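Local coordinates for pollen-specific leucine-rich repeat extensin-like protein 1 (Arabidopsis thaliana, PDB 6TME) that probably binds a partner protein along its leucine-rich repeat domain and, as an extensin-like glycoprotein, is likely to act in the cell wall of pollen, at residues A[143-148]-A[161-166]; A[167-172]-A[187-192]; A[45-50]-A[72-77]; A[51-56]-A[109-114]. One frame throughout, in Å; residues are numbered along the deposited sequence.

Contact 1 (A[143-148]-A[161-166]); sequences YEFDVS and LSWPSL. With SO4 (sulfate ion), chain I.
F145 swings CG trans to its own N (chi1 -164°) while W163 carries its indole on the N side of its backbone (chi1 -68°), and the two side chains cross at about a right angle. The six-membered ring of W163 points its edge at one face of F145 in an edge-to-face pair whose planes stand 51° apart. W163 CH2 sits over the centre of the phenyl ring, its closest approach being 3.7 Å to F145 CD1. An alanine in place of F145 would take away that face, and the W163 edge would probably be left with a gap in front of it. Further along, S165 O touches Y143 twice, 3.5 Å from CA in a CA-H...O contact and 3.5 Å from CD1. L166 folds CD1 back to lie 3.6 Å from Y143 O. Y143 OH donates to O1 of a sulfate, probably from the crystallisation liquor, at 3.0 Å. E144 points the other way, to hydrogen bonds with the chain of another protein, as on the concave face of a leucine-rich repeat. Across the segments, dispersion between aromatic rings and one weak CA-H...O contact do the holding, while the indole NE1 is satisfied by L136 O.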
loop_
_atom_site.group_PDB
_atom_site.type_symbol
_atom_site.label_atom_id
_atom_site.label_comp_id
_atom_site.label_asym_id
_atom_site.label_seq_id
_atom_site.Cartn_x
_atom_site.Cartn_y
_atom_site.Cartn_z
ATOM N N TYR A 143 14.158 5.257 -6.662
ATOM C CA TYR A 143 13.120 4.646 -7.471
ATOM C C TYR A 143 12.174 3.786 -6.647
ATOM O O TYR A 143 10.958 3.853 -6.849
ATOM C CB TYR A 143 13.799 3.811 -8.566
ATOM C CG TYR A 143 12.917 3.097 -9.586
ATOM C CD1 TYR A 143 12.598 3.695 -10.807
ATOM C CD2 TYR A 143 12.492 1.797 -9.369
ATOM C CE1 TYR A 143 11.839 3.039 -11.752
ATOM C CE2 TYR A 143 11.731 1.134 -10.296
ATOM C CZ TYR A 143 11.408 1.754 -11.489
ATOM O OH TYR A 143 10.664 1.063 -12.419
ATOM N N GLU A 144 12.713 3.001 -5.706
ATOM C CA GLU A 144 11.937 2.124 -4.833
ATOM C C GLU A 144 12.489 2.232 -3.421
ATOM O O GLU A 144 13.635 1.851 -3.156
ATOM C CB GLU A 144 11.946 0.653 -5.283
ATOM C CG GLU A 144 13.269 0.090 -5.746
ATOM C CD GLU A 144 13.134 -1.302 -6.375
ATOM O OE1 GLU A 144 12.840 -2.289 -5.658
ATOM O OE2 GLU A 144 13.309 -1.392 -7.610
ATOM N N PHE A 145 11.643 2.700 -2.514
ATOM C CA PHE A 145 12.003 3.005 -1.142
ATOM C C PHE A 145 11.055 2.223 -0.257
ATOM O O PHE A 145 9.845 2.465 -0.275
ATOM C CB PHE A 145 11.876 4.506 -0.877
ATOM C CG PHE A 145 12.561 4.962 0.354
ATOM C CD1 PHE A 145 13.957 5.084 0.389
ATOM C CD2 PHE A 145 11.816 5.324 1.478
ATOM C CE1 PHE A 145 14.600 5.529 1.546
ATOM C CE2 PHE A 145 12.449 5.768 2.641
ATOM C CZ PHE A 145 13.839 5.867 2.681
ATOM N N ASP A 146 11.590 1.278 0.496
ATOM C CA ASP A 146 10.762 0.374 1.283
ATOM C C ASP A 146 11.320 0.414 2.696
ATOM O O ASP A 146 12.348 -0.216 2.977
ATOM C CB ASP A 146 10.766 -1.041 0.704
ATOM C CG ASP A 146 9.904 -2.023 1.515
ATOM O OD1 ASP A 146 9.144 -1.581 2.413
ATOM O OD2 ASP A 146 10.001 -3.247 1.251
ATOM N N VAL A 147 10.663 1.184 3.562
ATOM C CA VAL A 147 10.966 1.180 4.985
ATOM C C VAL A 147 9.853 0.501 5.788
ATOM O O VAL A 147 9.706 0.747 6.980
ATOM C CB VAL A 147 11.261 2.603 5.492
ATOM C CG1 VAL A 147 12.601 3.125 4.859
ATOM C CG2 VAL A 147 10.105 3.560 5.189
ATOM N N SER A 148 9.091 -0.394 5.158
ATOM C CA SER A 148 7.968 -1.033 5.838
ATOM C C SER A 148 8.428 -1.835 7.057
ATOM O O SER A 148 9.506 -2.441 7.060
ATOM C CB SER A 148 7.213 -1.940 4.869
ATOM O OG SER A 148 8.045 -2.968 4.363
ATOM N N LEU A 161 9.063 13.224 -1.360
ATOM C CA LEU A 161 8.490 14.061 -2.411
ATOM C C LEU A 161 9.563 14.667 -3.303
ATOM O O LEU A 161 9.249 15.146 -4.398
ATOM C CB LEU A 161 7.641 15.170 -1.798
ATOM C CG LEU A 161 6.441 14.696 -0.958
ATOM C CD1 LEU A 161 5.868 15.839 -0.127
ATOM C CD2 LEU A 161 5.366 14.074 -1.842
ATOM N N SER A 162 10.815 14.654 -2.869
ATOM C CA SER A 162 11.876 15.301 -3.618
ATOM C C SER A 162 12.503 14.399 -4.673
ATOM O O SER A 162 13.367 14.862 -5.416
ATOM C CB SER A 162 12.963 15.797 -2.657
ATOM O OG SER A 162 13.752 14.708 -2.216
ATOM N N TRP A 163 12.088 13.137 -4.776
ATOM C CA TRP A 163 12.762 12.196 -5.661
ATOM C C TRP A 163 12.062 12.200 -7.011
ATOM O O TRP A 163 10.902 11.790 -7.086
ATOM C CB TRP A 163 12.760 10.801 -5.061
ATOM C CG TRP A 163 13.606 10.686 -3.832
ATOM C CD1 TRP A 163 14.789 11.309 -3.603
ATOM C CD2 TRP A 163 13.327 9.914 -2.654
ATOM N NE1 TRP A 163 15.282 10.968 -2.366
ATOM C CE2 TRP A 163 14.406 10.112 -1.761
ATOM C CE3 TRP A 163 12.279 9.061 -2.273
ATOM C CZ2 TRP A 163 14.472 9.493 -0.510
ATOM C CZ3 TRP A 163 12.337 8.456 -1.027
ATOM C CH2 TRP A 163 13.431 8.670 -0.161
ATOM N N PRO A 164 12.717 12.643 -8.095
ATOM C CA PRO A 164 12.025 12.742 -9.400
ATOM C C PRO A 164 11.791 11.409 -10.111
ATOM O O PRO A 164 11.070 11.380 -11.112
ATOM C CB PRO A 164 12.955 13.632 -10.223
ATOM C CG PRO A 164 14.358 13.383 -9.606
ATOM C CD PRO A 164 14.089 13.179 -8.126
ATOM N N SER A 165 12.375 10.310 -9.651
ATOM C CA SER A 165 12.233 9.028 -10.319
ATOM C C SER A 165 11.503 8.030 -9.437
ATOM O O SER A 165 11.505 6.832 -9.726
ATOM C CB SER A 165 13.628 8.491 -10.696
ATOM O OG SER A 165 14.072 9.059 -11.924
ATOM N N LEU A 166 10.887 8.497 -8.363
ATOM C CA LEU A 166 10.285 7.606 -7.387
ATOM C C LEU A 166 9.046 6.892 -7.946
ATOM O O LEU A 166 8.126 7.518 -8.485
ATOM C CB LEU A 166 9.930 8.398 -6.140
ATOM C CG LEU A 166 9.213 7.572 -5.069
ATOM C CD1 LEU A 166 10.108 6.473 -4.594
ATOM C CD2 LEU A 166 8.772 8.442 -3.911
HETATM S S SO4 I . 9.698 2.490 -15.446
HETATM O O1 SO4 I . 8.939 1.369 -14.892
HETATM O O2 SO4 I . 11.133 2.271 -15.254
HETATM O O3 SO4 I . 9.409 2.607 -16.877
HETATM O O4 SO4 I . 9.295 3.717 -14.771
#

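Contact 2 (A[167-172]-A[187-192]); sequences KFLDIR and KDLDAI. With SO4 (sulfate ion), chain I.
K167 lays the aliphatic part of its extended chain across D190, its CE 3.6 Å from D190 CB, the two side chains passing at a slant. At the tip, K167 NZ donates to sulfate O1, at a length too short to be exact, and to the backbone of the chain of another protein. The D190 carboxylate stays apart from this ammonium: OD1 is bonded to S213 OG and OD2 to that other protein chain. K167 O takes D190 N at 2.8 Å on an in-plane lone pair, and A191 N more weakly. Next, L169 N reaches A191 O at 3.2 Å in a nearly straight bond (169°). These bonds tie neighbouring parallel strands of the leucine-rich repeat solenoid, F168 pairing with A191 and L169 with I192. F168 leans its ring to the carbonyl side of its backbone (chi1 -176°), bringing CD2 to 3.8 Å from A191 CB. L189 brings CD2 against the backbone on the L169 side, 3.5 Å from K167 C and 4.0 Å from L169 CB. At the end of the strand, D170 OD1 accepts R172 N in an Asx turn while OD2 uses its syn lone pair for R172 NE, a 2.8 Å salt bridge close to the guanidinium plane.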
loop_
_atom_site.group_PDB
_atom_site.type_symbol
_atom_site.label_atom_id
_atom_site.label_comp_id
_atom_site.label_asym_id
_atom_site.label_seq_id
_atom_site.Cartn_x
_atom_site.Cartn_y
_atom_site.Cartn_z
ATOM N N LYS A 167 9.027 5.577 -7.806
ATOM C CA LYS A 167 7.988 4.721 -8.340
ATOM C C LYS A 167 7.297 3.870 -7.280
ATOM O O LYS A 167 6.115 3.559 -7.427
ATOM C CB LYS A 167 8.574 3.787 -9.415
ATOM C CG LYS A 167 7.546 2.807 -9.972
ATOM C CD LYS A 167 8.007 2.105 -11.204
ATOM C CE LYS A 167 6.818 1.674 -12.051
ATOM N NZ LYS A 167 7.238 0.760 -13.135
ATOM N N PHE A 168 8.001 3.498 -6.220
ATOM C CA PHE A 168 7.524 2.562 -5.214
ATOM C C PHE A 168 7.872 3.163 -3.868
ATOM O O PHE A 168 9.055 3.395 -3.576
ATOM C CB PHE A 168 8.184 1.195 -5.393
ATOM C CG PHE A 168 7.680 0.121 -4.458
ATOM C CD1 PHE A 168 8.084 0.072 -3.127
ATOM C CD2 PHE A 168 6.844 -0.879 -4.934
ATOM C CE1 PHE A 168 7.641 -0.946 -2.304
ATOM C CE2 PHE A 168 6.413 -1.878 -4.125
ATOM C CZ PHE A 168 6.807 -1.921 -2.818
ATOM N N LEU A 169 6.849 3.442 -3.070
ATOM C CA LEU A 169 7.005 4.004 -1.736
ATOM C C LEU A 169 6.245 3.105 -0.779
ATOM O O LEU A 169 5.013 3.025 -0.857
ATOM C CB LEU A 169 6.476 5.429 -1.689
ATOM C CG LEU A 169 6.612 6.191 -0.367
ATOM C CD1 LEU A 169 8.018 6.130 0.170
ATOM C CD2 LEU A 169 6.180 7.650 -0.539
ATOM N N ASP A 170 6.970 2.422 0.113
ATOM C CA ASP A 170 6.363 1.616 1.172
ATOM C C ASP A 170 6.796 2.118 2.551
ATOM O O ASP A 170 7.939 1.911 2.958
ATOM C CB ASP A 170 6.715 0.140 1.003
ATOM C CG ASP A 170 5.809 -0.771 1.834
ATOM O OD1 ASP A 170 5.252 -0.274 2.836
ATOM O OD2 ASP A 170 5.657 -1.971 1.502
ATOM N N ILE A 171 5.876 2.747 3.285
ATOM C CA ILE A 171 6.114 3.171 4.660
ATOM C C ILE A 171 5.174 2.481 5.639
ATOM O O ILE A 171 5.091 2.880 6.801
ATOM C CB ILE A 171 6.015 4.700 4.800
ATOM C CG1 ILE A 171 4.575 5.162 4.493
ATOM C CG2 ILE A 171 7.033 5.398 3.863
ATOM C CD1 ILE A 171 4.336 6.638 4.769
ATOM N N ARG A 172 4.484 1.435 5.193
ATOM C CA ARG A 172 3.494 0.747 6.007
ATOM C C ARG A 172 4.142 0.154 7.259
ATOM O O ARG A 172 5.345 -0.147 7.293
ATOM C CB ARG A 172 2.801 -0.351 5.172
ATOM C CG ARG A 172 3.653 -1.612 4.967
ATOM C CD ARG A 172 3.232 -2.550 3.821
ATOM N NE ARG A 172 4.402 -3.374 3.510
ATOM C CZ ARG A 172 4.619 -4.613 3.951
ATOM N NH1 ARG A 172 3.707 -5.273 4.683
ATOM N NH2 ARG A 172 5.766 -5.207 3.651
ATOM N N LYS A 187 3.076 12.890 -7.541
ATOM C CA LYS A 187 4.187 12.085 -8.049
ATOM C C LYS A 187 3.650 10.950 -8.919
ATOM O O LYS A 187 2.508 10.506 -8.756
ATOM C CB LYS A 187 5.005 11.499 -6.897
ATOM C CG LYS A 187 5.350 12.455 -5.764
ATOM C CD LYS A 187 6.540 13.309 -6.124
ATOM C CE LYS A 187 7.835 12.504 -6.130
ATOM N NZ LYS A 187 8.819 13.134 -7.043
ATOM N N ASP A 188 4.474 10.458 -9.846
ATOM C CA ASP A 188 4.025 9.322 -10.658
ATOM C C ASP A 188 4.412 7.987 -10.003
ATOM O O ASP A 188 5.122 7.155 -10.540
ATOM C CB ASP A 188 4.515 9.454 -12.102
ATOM C CG ASP A 188 6.029 9.304 -12.269
ATOM O OD1 ASP A 188 6.490 9.515 -13.413
ATOM O OD2 ASP A 188 6.762 8.992 -11.303
ATOM N N LEU A 189 3.905 7.798 -8.795
ATOM C CA LEU A 189 4.097 6.542 -8.090
ATOM C C LEU A 189 3.251 5.447 -8.728
ATOM O O LEU A 189 2.125 5.683 -9.180
ATOM C CB LEU A 189 3.729 6.706 -6.608
ATOM C CG LEU A 189 4.783 7.461 -5.795
ATOM C CD1 LEU A 189 4.192 7.946 -4.502
ATOM C CD2 LEU A 189 5.933 6.524 -5.505
ATOM N N ASP A 190 3.821 4.250 -8.809
ATOM C CA ASP A 190 3.054 3.073 -9.183
ATOM C C ASP A 190 2.423 2.410 -7.967
ATOM O O ASP A 190 1.387 1.757 -8.092
ATOM C CB ASP A 190 3.958 2.074 -9.922
ATOM C CG ASP A 190 3.342 0.676 -10.034
ATOM O OD1 ASP A 190 2.307 0.514 -10.728
ATOM O OD2 ASP A 190 3.903 -0.269 -9.428
ATOM N N ALA A 191 3.013 2.589 -6.789
ATOM C CA ALA A 191 2.580 1.859 -5.606
ATOM C C ALA A 191 2.809 2.731 -4.382
ATOM O O ALA A 191 3.910 3.260 -4.194
ATOM C CB ALA A 191 3.338 0.534 -5.459
ATOM N N ILE A 192 1.768 2.881 -3.565
ATOM C CA ILE A 192 1.782 3.704 -2.361
ATOM C C ILE A 192 1.201 2.847 -1.236
ATOM O O ILE A 192 -0.007 2.568 -1.220
ATOM C CB ILE A 192 0.977 5.007 -2.538
ATOM C CG1 ILE A 192 1.344 5.698 -3.848
ATOM C CG2 ILE A 192 1.190 5.969 -1.366
ATOM C CD1 ILE A 192 0.386 6.796 -4.278
HETATM S S SO4 I . 9.698 2.490 -15.446
HETATM O O1 SO4 I . 8.939 1.369 -14.892
HETATM O O2 SO4 I . 11.133 2.271 -15.254
HETATM O O3 SO4 I . 9.409 2.607 -16.877
HETATM O O4 SO4 I . 9.295 3.717 -14.771
#

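Contact 3 (A[45-50]-A[72-77]); sequences KRAYIA and PDVCSY. With SO4 (sulfate ion), chain P.
The hydroxyl of Y77 is gripped by two hydrogen-bond partners, G71 O and Q52 NE2, and it also rests against the ring edge of Y48, near the ring plane, with OH 3.4 Å from Y48 CE1. Those two bonds hold the hydroxyl against which the Y48 edge lies. Y48 reaches this spot because its CG stands opposite the backbone N (chi1 173°), which brings the ring alongside the 72-77 loop. P72 CA comes to it obliquely, 3.9 Å from Y48 CD1. The apolar centre of the contact is V74, which aims its branches at the helix: CG1 lies 3.5 Å from Y48 CA and 3.8 Å from Y48 CB, while CG2 faces A47 CB at 4.3 Å. A47 and V74 both pack further on V94, so the valine lies between helix 43-56 and strand 92-98. V74 CA also lies over one face of the Y77 ring, toward its rim, and the ring is stacked with W69. The loop keeps its shape through D73 O, which accepts both S76 OG, at 2.6 Å in the carbonyl plane, and S76 N. C75, one residue past V74, is joined to C82 by a disulfide. A helix packed on a disulfide-bearing loop beside the first strands is what is expected of the N-terminal capping domain of a plant leucine-rich repeat protein.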
loop_
_atom_site.group_PDB
_atom_site.type_symbol
_atom_site.label_atom_id
_atom_site.label_comp_id
_atom_site.label_asym_id
_atom_site.label_seq_id
_atom_site.Cartn_x
_atom_site.Cartn_y
_atom_site.Cartn_z
ATOM N N LYS A 45 34.725 5.977 -1.824
ATOM C CA LYS A 45 35.050 6.506 -0.510
ATOM C C LYS A 45 33.831 7.167 0.134
ATOM O O LYS A 45 33.564 6.980 1.326
ATOM C CB LYS A 45 36.205 7.498 -0.648
ATOM C CG LYS A 45 36.534 8.236 0.625
ATOM C CD LYS A 45 37.805 9.071 0.508
ATOM C CE LYS A 45 38.156 9.684 1.867
ATOM N NZ LYS A 45 39.103 10.830 1.784
ATOM N N ARG A 46 33.081 7.939 -0.646
ATOM C CA ARG A 46 31.836 8.511 -0.154
ATOM C C ARG A 46 30.867 7.418 0.302
ATOM O O ARG A 46 30.193 7.561 1.333
ATOM C CB ARG A 46 31.229 9.381 -1.247
ATOM C CG ARG A 46 31.768 10.800 -1.222
ATOM C CD ARG A 46 31.526 11.490 -2.528
ATOM N NE ARG A 46 30.121 11.402 -2.920
ATOM C CZ ARG A 46 29.717 11.147 -4.162
ATOM N NH1 ARG A 46 30.618 10.980 -5.124
ATOM N NH2 ARG A 46 28.421 11.077 -4.445
ATOM N N ALA A 47 30.816 6.294 -0.417
ATOM C CA ALA A 47 29.970 5.195 0.047
ATOM C C ALA A 47 30.530 4.577 1.314
ATOM O O ALA A 47 29.767 4.206 2.216
ATOM C CB ALA A 47 29.810 4.122 -1.031
ATOM N N TYR A 48 31.862 4.452 1.392
ATOM C CA TYR A 48 32.505 3.868 2.564
ATOM C C TYR A 48 32.171 4.665 3.820
ATOM O O TYR A 48 31.818 4.095 4.855
ATOM C CB TYR A 48 34.028 3.812 2.361
ATOM C CG TYR A 48 34.779 3.379 3.609
ATOM C CD1 TYR A 48 34.809 2.039 3.989
ATOM C CD2 TYR A 48 35.425 4.311 4.430
ATOM C CE1 TYR A 48 35.474 1.629 5.112
ATOM C CE2 TYR A 48 36.097 3.907 5.572
ATOM C CZ TYR A 48 36.115 2.558 5.907
ATOM O OH TYR A 48 36.753 2.114 7.048
ATOM N N ILE A 49 32.309 5.989 3.745
ATOM C CA ILE A 49 32.007 6.849 4.888
ATOM C C ILE A 49 30.535 6.708 5.299
ATOM O O ILE A 49 30.212 6.537 6.485
ATOM C CB ILE A 49 32.376 8.304 4.545
ATOM C CG1 ILE A 49 33.904 8.450 4.420
ATOM C CG2 ILE A 49 31.784 9.286 5.577
ATOM C CD1 ILE A 49 34.368 9.725 3.641
ATOM N N ALA A 50 29.625 6.760 4.318
ATOM C CA ALA A 50 28.202 6.547 4.574
ATOM C C ALA A 50 27.947 5.248 5.325
ATOM O O ALA A 50 27.233 5.227 6.341
ATOM C CB ALA A 50 27.428 6.545 3.256
ATOM N N PRO A 72 37.738 -0.816 2.604
ATOM C CA PRO A 72 37.196 0.062 1.558
ATOM C C PRO A 72 36.531 -0.653 0.389
ATOM O O PRO A 72 36.056 0.024 -0.532
ATOM C CB PRO A 72 38.448 0.815 1.089
ATOM C CG PRO A 72 39.528 -0.227 1.222
ATOM C CD PRO A 72 39.190 -1.011 2.469
ATOM N N ASP A 73 36.477 -1.986 0.374
ATOM C CA ASP A 73 35.718 -2.712 -0.649
ATOM C C ASP A 73 34.226 -2.774 -0.281
ATOM O O ASP A 73 33.676 -3.815 0.090
ATOM C CB ASP A 73 36.297 -4.104 -0.830
ATOM C CG ASP A 73 35.691 -4.825 -2.013
ATOM O OD1 ASP A 73 35.039 -4.146 -2.844
ATOM O OD2 ASP A 73 35.853 -6.066 -2.097
ATOM N N VAL A 74 33.550 -1.631 -0.436
ATOM C CA VAL A 74 32.139 -1.538 -0.038
ATOM C C VAL A 74 31.261 -2.535 -0.799
ATOM O O VAL A 74 30.272 -3.047 -0.250
ATOM C CB VAL A 74 31.618 -0.094 -0.214
ATOM C CG1 VAL A 74 32.183 0.803 0.855
ATOM C CG2 VAL A 74 31.960 0.448 -1.595
ATOM N N CYS A 75 31.613 -2.839 -2.051
ATOM C CA CYS A 75 30.802 -3.717 -2.880
ATOM C C CYS A 75 30.696 -5.127 -2.326
ATOM O O CYS A 75 29.759 -5.853 -2.682
ATOM C CB CYS A 75 31.375 -3.742 -4.304
ATOM S SG CYS A 75 31.244 -2.135 -5.118
ATOM N N SER A 76 31.618 -5.522 -1.465
ATOM C CA SER A 76 31.555 -6.829 -0.841
ATOM C C SER A 76 30.802 -6.824 0.487
ATOM O O SER A 76 30.585 -7.904 1.058
ATOM C CB SER A 76 32.979 -7.361 -0.638
ATOM O OG SER A 76 33.728 -6.435 0.129
ATOM N N TYR A 77 30.414 -5.648 0.999
ATOM C CA TYR A 77 29.560 -5.576 2.187
ATOM C C TYR A 77 28.235 -6.303 1.968
ATOM O O TYR A 77 27.595 -6.164 0.922
ATOM C CB TYR A 77 29.248 -4.122 2.552
ATOM C CG TYR A 77 30.365 -3.314 3.121
ATOM C CD1 TYR A 77 31.697 -3.732 3.023
ATOM C CD2 TYR A 77 30.098 -2.125 3.765
ATOM C CE1 TYR A 77 32.725 -2.976 3.561
ATOM C CE2 TYR A 77 31.102 -1.356 4.304
ATOM C CZ TYR A 77 32.422 -1.788 4.205
ATOM O OH TYR A 77 33.425 -1.009 4.753
HETATM S S SO4 P . 38.847 12.729 -1.181
HETATM O O1 SO4 P . 38.684 12.632 0.266
HETATM O O2 SO4 P . 39.787 11.714 -1.656
HETATM O O3 SO4 P . 39.358 14.059 -1.512
HETATM O O4 SO4 P . 37.549 12.526 -1.824
#

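Contact 4 (A[51-56]-A[109-114]); sequences LQAWKK and PPELGL
W54 and L112 bury equal amounts of surface here, and they cross at about a right angle, the leucine straddling one face of the indole. L112 CD1 stands over the five-membered ring, 3.8 Å from its centroid and only 11° off the normal, a well-centred CH-pi contact. The second branch, CD2, reaches the benzo side, 3.8 Å from W54 CE3. Both methyls are put there by a leucine whose CG points away from its carbonyl carbon (chi1 -65°), while W54 turns its ring to the carbonyl side of its own backbone (chi1 -158°). P109 adds a tighter touch, CD to W54 CD1 at 3.4 Å, and its CG lies 3.9 Å from A53 O. One residue back on the helix, A53 meets the 3-10 segment through its methyl: CB is 3.7 Å from E111 CB and 3.9 Å from E111 CG. Such a small side chain lets the aliphatic base of the glutamate come close to the helix. Further rings, F58 and F128, also meet W54, and NE1 has a weak hydrogen bond to Y107 O. Replacing W54 with an alanine would strip L112 and P109 of their shared partner and probably open a gap between helix 43-56 and the 110-114 3-10 segment. Since methyls, ring carbons and methylenes make nearly all of the interface, the helix is joined to the loop before strand 120-122 by hydrophobic burial and CH-pi attraction.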
loop_
_atom_site.group_PDB
_atom_site.type_symbol
_atom_site.label_atom_id
_atom_site.label_comp_id
_atom_site.label_asym_id
_atom_site.label_seq_id
_atom_site.Cartn_x
_atom_site.Cartn_y
_atom_site.Cartn_z
ATOM N N LEU A 51 28.527 4.147 4.840
ATOM C CA LEU A 51 28.178 2.856 5.423
ATOM C C LEU A 51 28.813 2.684 6.791
ATOM O O LEU A 51 28.216 2.060 7.673
ATOM C CB LEU A 51 28.581 1.717 4.494
ATOM C CG LEU A 51 27.799 1.673 3.185
ATOM C CD1 LEU A 51 28.532 0.779 2.159
ATOM C CD2 LEU A 51 26.349 1.235 3.398
ATOM N N GLN A 52 30.021 3.230 6.989
ATOM C CA GLN A 52 30.635 3.168 8.314
ATOM C C GLN A 52 29.901 4.067 9.310
ATOM O O GLN A 52 29.788 3.714 10.491
ATOM C CB GLN A 52 32.130 3.539 8.260
ATOM C CG GLN A 52 33.058 2.476 7.626
ATOM C CD GLN A 52 32.957 1.129 8.326
ATOM O OE1 GLN A 52 32.859 1.070 9.544
ATOM N NE2 GLN A 52 32.977 0.042 7.558
ATOM N N ALA A 53 29.407 5.234 8.866
ATOM C CA ALA A 53 28.588 6.040 9.769
ATOM C C ALA A 53 27.307 5.298 10.141
ATOM O O ALA A 53 26.836 5.404 11.278
ATOM C CB ALA A 53 28.263 7.393 9.139
ATOM N N TRP A 54 26.757 4.507 9.214
ATOM C CA TRP A 54 25.533 3.759 9.497
ATOM C C TRP A 54 25.796 2.630 10.491
ATOM O O TRP A 54 25.054 2.463 11.471
ATOM C CB TRP A 54 24.938 3.218 8.194
ATOM C CG TRP A 54 23.471 2.904 8.265
ATOM C CD1 TRP A 54 22.615 3.180 9.302
ATOM C CD2 TRP A 54 22.685 2.249 7.260
ATOM N NE1 TRP A 54 21.354 2.728 9.003
ATOM C CE2 TRP A 54 21.364 2.160 7.754
ATOM C CE3 TRP A 54 22.973 1.714 5.995
ATOM C CZ2 TRP A 54 20.331 1.560 7.027
ATOM C CZ3 TRP A 54 21.945 1.128 5.264
ATOM C CH2 TRP A 54 20.638 1.054 5.781
ATOM N N LYS A 55 26.868 1.866 10.265
ATOM C CA LYS A 55 27.245 0.782 11.170
ATOM C C LYS A 55 27.511 1.283 12.589
ATOM O O LYS A 55 27.203 0.587 13.564
ATOM C CB LYS A 55 28.472 0.062 10.615
ATOM C CG LYS A 55 28.986 -1.109 11.454
ATOM C CD LYS A 55 30.301 -1.635 10.875
ATOM C CE LYS A 55 30.722 -2.980 11.498
ATOM N NZ LYS A 55 32.084 -3.382 10.976
ATOM N N LYS A 56 28.099 2.476 12.737
ATOM C CA LYS A 56 28.234 3.052 14.080
ATOM C C LYS A 56 26.881 3.204 14.766
ATOM O O LYS A 56 26.787 3.042 15.987
ATOM C CB LYS A 56 28.933 4.409 14.033
ATOM C CG LYS A 56 30.427 4.342 13.810
ATOM C CD LYS A 56 31.021 5.746 13.969
ATOM C CE LYS A 56 32.539 5.764 13.816
ATOM N NZ LYS A 56 33.070 7.141 14.079
ATOM N N PRO A 109 21.463 7.703 9.652
ATOM C CA PRO A 109 22.163 8.959 9.909
ATOM C C PRO A 109 22.184 9.842 8.675
ATOM O O PRO A 109 22.028 9.351 7.546
ATOM C CB PRO A 109 23.577 8.499 10.307
ATOM C CG PRO A 109 23.755 7.184 9.608
ATOM C CD PRO A 109 22.373 6.552 9.536
ATOM N N PRO A 110 22.376 11.151 8.856
ATOM C CA PRO A 110 22.468 12.064 7.705
ATOM C C PRO A 110 23.471 11.636 6.670
ATOM O O PRO A 110 23.280 11.922 5.482
ATOM C CB PRO A 110 22.900 13.391 8.345
ATOM C CG PRO A 110 22.463 13.285 9.755
ATOM C CD PRO A 110 22.617 11.851 10.130
ATOM N N GLU A 111 24.537 10.948 7.087
ATOM C CA GLU A 111 25.620 10.605 6.172
ATOM C C GLU A 111 25.155 9.681 5.052
ATOM O O GLU A 111 25.801 9.632 3.998
ATOM C CB GLU A 111 26.786 9.962 6.945
ATOM C CG GLU A 111 27.629 10.935 7.756
ATOM C CD GLU A 111 26.944 11.431 9.039
ATOM O OE1 GLU A 111 25.852 10.931 9.401
ATOM O OE2 GLU A 111 27.510 12.343 9.687
ATOM N N LEU A 112 24.041 8.963 5.241
ATOM C CA LEU A 112 23.505 8.156 4.152
ATOM C C LEU A 112 23.200 9.008 2.928
ATOM O O LEU A 112 23.124 8.473 1.811
ATOM C CB LEU A 112 22.250 7.405 4.615
ATOM C CG LEU A 112 22.539 6.364 5.710
ATOM C CD1 LEU A 112 21.310 5.610 6.157
ATOM C CD2 LEU A 112 23.632 5.396 5.261
ATOM N N GLY A 113 23.060 10.327 3.107
ATOM C CA GLY A 113 22.918 11.229 1.973
ATOM C C GLY A 113 24.094 11.204 1.009
ATOM O O GLY A 113 23.994 11.773 -0.090
ATOM N N LEU A 114 25.203 10.559 1.391
ATOM C CA LEU A 114 26.336 10.440 0.494
ATOM C C LEU A 114 26.154 9.332 -0.541
ATOM O O LEU A 114 26.911 9.284 -1.510
ATOM C CB LEU A 114 27.620 10.203 1.303
ATOM C CG LEU A 114 28.125 11.403 2.127
ATOM C CD1 LEU A 114 29.150 10.964 3.136
ATOM C CD2 LEU A 114 28.671 12.559 1.272
#

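How the contacts relate
The four contacts form two pairs. Contacts 1 and 2 have centres 7 Å apart on adjacent strands: Y143 O probably accepts K167 N at 2.8 Å, and W163 O probably accepts K187 NZ at 2.5 Å. One sulfate is shared by Y143 of contact 1 and K167 of contact 2, and both contacts reach the chain of another protein. Contacts 3 and 4, centres 10 Å apart, use successive turns of helix 43-56, and they touch where Y77 CD2 packs 3.7 Å from L51 CD1; no other protein chain of the assembly touches them. The pairs stay separate, contact 4 coming nearest to contact 1 with closest atoms about 8 Å apart.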